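Local coordinates for protein SusD homolog (PDB 3EHM) that probably binds mucin O-glycans as a SusD-like outer-membrane lipoprotein of a gut Bacteroides, helping the bacterium use host glycans, at residues A[266-271]-A[328-333]. Sequence-based numbering, arbitrary orientation.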
loop_
_atom_site.group_PDB
_atom_site.type_symbol
_atom_site.label_atom_id
_atom_site.label_comp_id
_atom_site.label_asym_id
_atom_site.label_seq_id
_atom_site.Cartn_x
_atom_site.Cartn_y
_atom_site.Cartn_z
ATOM N N GLU A 266 4.249 13.440 17.288
ATOM C CA GLU A 266 3.711 13.328 18.636
ATOM C C GLU A 266 4.330 12.192 19.441
ATOM O O GLU A 266 4.838 12.407 20.542
ATOM C CB GLU A 266 2.194 13.146 18.588
ATOM C CG GLU A 266 1.429 14.337 18.017
ATOM C CD GLU A 266 1.727 15.640 18.746
ATOM O OE1 GLU A 266 1.818 15.626 19.995
ATOM O OE2 GLU A 266 1.859 16.682 18.069
ATOM N N TYR A 267 4.289 10.985 18.889
ATOM C CA TYR A 267 4.830 9.820 19.577
ATOM C C TYR A 267 6.318 9.592 19.310
ATOM O O TYR A 267 6.981 8.858 20.052
ATOM C CB TYR A 267 4.052 8.562 19.171
ATOM C CG TYR A 267 2.546 8.662 19.323
ATOM C CD1 TYR A 267 1.970 9.316 20.412
ATOM C CD2 TYR A 267 1.695 8.058 18.395
ATOM C CE1 TYR A 267 0.580 9.366 20.573
ATOM C CE2 TYR A 267 0.309 8.097 18.549
ATOM C CZ TYR A 267 -0.242 8.752 19.640
ATOM O OH TYR A 267 -1.611 8.771 19.804
ATOM N N ASN A 268 6.835 10.212 18.249
ATOM C CA ASN A 268 8.240 10.068 17.880
ATOM C C ASN A 268 8.569 8.603 17.632
ATOM O O ASN A 268 9.623 8.111 18.047
ATOM C CB ASN A 268 9.133 10.618 18.992
ATOM C CG ASN A 268 9.067 12.121 19.091
ATOM O OD1 ASN A 268 8.752 12.677 20.146
ATOM N ND2 ASN A 268 9.356 12.793 17.985
ATOM N N GLU A 269 7.665 7.915 16.942
ATOM C CA GLU A 269 7.837 6.497 16.665
ATOM C C GLU A 269 8.088 6.149 15.198
ATOM O O GLU A 269 8.721 5.143 14.905
ATOM C CB GLU A 269 6.620 5.719 17.195
ATOM C CG GLU A 269 6.410 5.905 18.706
ATOM C CD GLU A 269 5.168 5.208 19.248
ATOM O OE1 GLU A 269 4.112 5.248 18.582
ATOM O OE2 GLU A 269 5.248 4.634 20.355
ATOM N N THR A 270 7.607 6.971 14.272
ATOM C CA THR A 270 7.819 6.675 12.860
ATOM C C THR A 270 8.967 7.468 12.248
ATOM O O THR A 270 8.971 8.696 12.265
ATOM C CB THR A 270 6.535 6.910 12.046
ATOM O OG1 THR A 270 5.541 5.967 12.466
ATOM C CG2 THR A 270 6.801 6.721 10.553
ATOM N N ARG A 271 9.934 6.741 11.694
ATOM C CA ARG A 271 11.116 7.339 11.085
ATOM C C ARG A 271 11.400 6.692 9.726
ATOM O O ARG A 271 10.699 5.764 9.319
ATOM C CB ARG A 271 12.309 7.153 12.026
ATOM C CG ARG A 271 12.138 7.833 13.396
ATOM C CD ARG A 271 12.238 9.345 13.250
ATOM N NE ARG A 271 12.137 10.080 14.513
ATOM C CZ ARG A 271 11.019 10.637 14.973
ATOM N NH1 ARG A 271 9.888 10.543 14.284
ATOM N NH2 ARG A 271 11.037 11.326 16.109
ATOM N N ALA A 328 16.423 10.367 14.164
ATOM C CA ALA A 328 16.804 9.739 12.909
ATOM C C ALA A 328 16.009 10.501 11.854
ATOM O O ALA A 328 15.150 11.316 12.200
ATOM C CB ALA A 328 16.403 8.267 12.908
ATOM N N SER A 329 16.290 10.256 10.579
ATOM C CA SER A 329 15.555 10.938 9.517
ATOM C C SER A 329 14.060 10.673 9.695
ATOM O O SER A 329 13.660 9.574 10.082
ATOM C CB SER A 329 16.017 10.438 8.145
ATOM O OG SER A 329 17.348 10.849 7.884
ATOM N N ARG A 330 13.244 11.682 9.415
ATOM C CA ARG A 330 11.796 11.564 9.556
ATOM C C ARG A 330 11.095 11.804 8.233
ATOM O O ARG A 330 11.604 12.516 7.376
ATOM C CB ARG A 330 11.256 12.611 10.532
ATOM C CG ARG A 330 11.976 12.703 11.849
ATOM C CD ARG A 330 11.304 13.742 12.734
ATOM N NE ARG A 330 12.030 13.928 13.985
ATOM C CZ ARG A 330 11.553 14.585 15.036
ATOM N NH1 ARG A 330 10.340 15.119 14.987
ATOM N NH2 ARG A 330 12.290 14.707 16.132
ATOM N N PRO A 331 9.907 11.211 8.054
ATOM C CA PRO A 331 9.184 11.429 6.801
ATOM C C PRO A 331 8.794 12.907 6.781
ATOM O O PRO A 331 8.411 13.459 7.817
ATOM C CB PRO A 331 7.955 10.532 6.952
ATOM C CG PRO A 331 8.445 9.425 7.831
ATOM C CD PRO A 331 9.255 10.169 8.864
ATOM N N LYS A 332 8.923 13.558 5.630
ATOM C CA LYS A 332 8.527 14.954 5.528
ATOM C C LYS A 332 7.017 14.971 5.356
ATOM O O LYS A 332 6.475 14.285 4.485
ATOM C CB LYS A 332 9.184 15.629 4.322
ATOM C CG LYS A 332 10.619 16.047 4.555
ATOM C CD LYS A 332 11.134 16.912 3.408
ATOM C CE LYS A 332 12.529 17.440 3.712
ATOM N NZ LYS A 332 13.096 18.198 2.566
ATOM N N VAL A 333 6.337 15.735 6.199
ATOM C CA VAL A 333 4.889 15.817 6.127
ATOM C C VAL A 333 4.375 16.934 7.027
ATOM O O VAL A 333 5.002 17.275 8.030
ATOM C CB VAL A 333 4.235 14.472 6.565
ATOM C CG1 VAL A 333 4.631 14.134 8.006
ATOM C CG2 VAL A 333 2.721 14.557 6.448
#
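R271 and R330 stack their guanidinium groups flat on each other. The group centres are 4.0 Å apart and the planes differ by 13°. The two side chains run side by side and point the same way. The stack is offset: R271 NH2 sits over the centre of the R330 group, 3.5 Å from R330 CZ, and R330 NE lies over the centre of the R271 group. R271 bends at chi2 (-72°), which turns its guanidinium back toward the T270 carbonyl, while R330 stays extended from CG to NE. The stem of R271 packs on the other backbone, with R271 CB 3.4 Å from S329 O. Next to the stack, P331 CD rests 3.7 Å from T270 O, and the T270 methyl CG2 meets P331 CG at 4.2 Å.

The contact joins the short strand 270-272, paired antiparallel with strand 67-69, to the long loop between strands 304-306 and 339-342. It is a buried piece of packing in the SusD-like fold. A backbone bond between S329 and M272 also ties the loop to this strand.

Two like charges lie close here, and carbonyl oxygens probably offset part of the cost. R271 NH1 donates to T270 O at 2.9 Å, near its own guanidinium plane but well above the carbonyl plane. The same NH1 also reaches V264 O, and R271 NH2 bonds to K326 O. These bonds fix the rotation of the R271 group. T270 OG1 is hydrogen-bonded to S263 OG, and F67 and V264 pack against both T270 and P331.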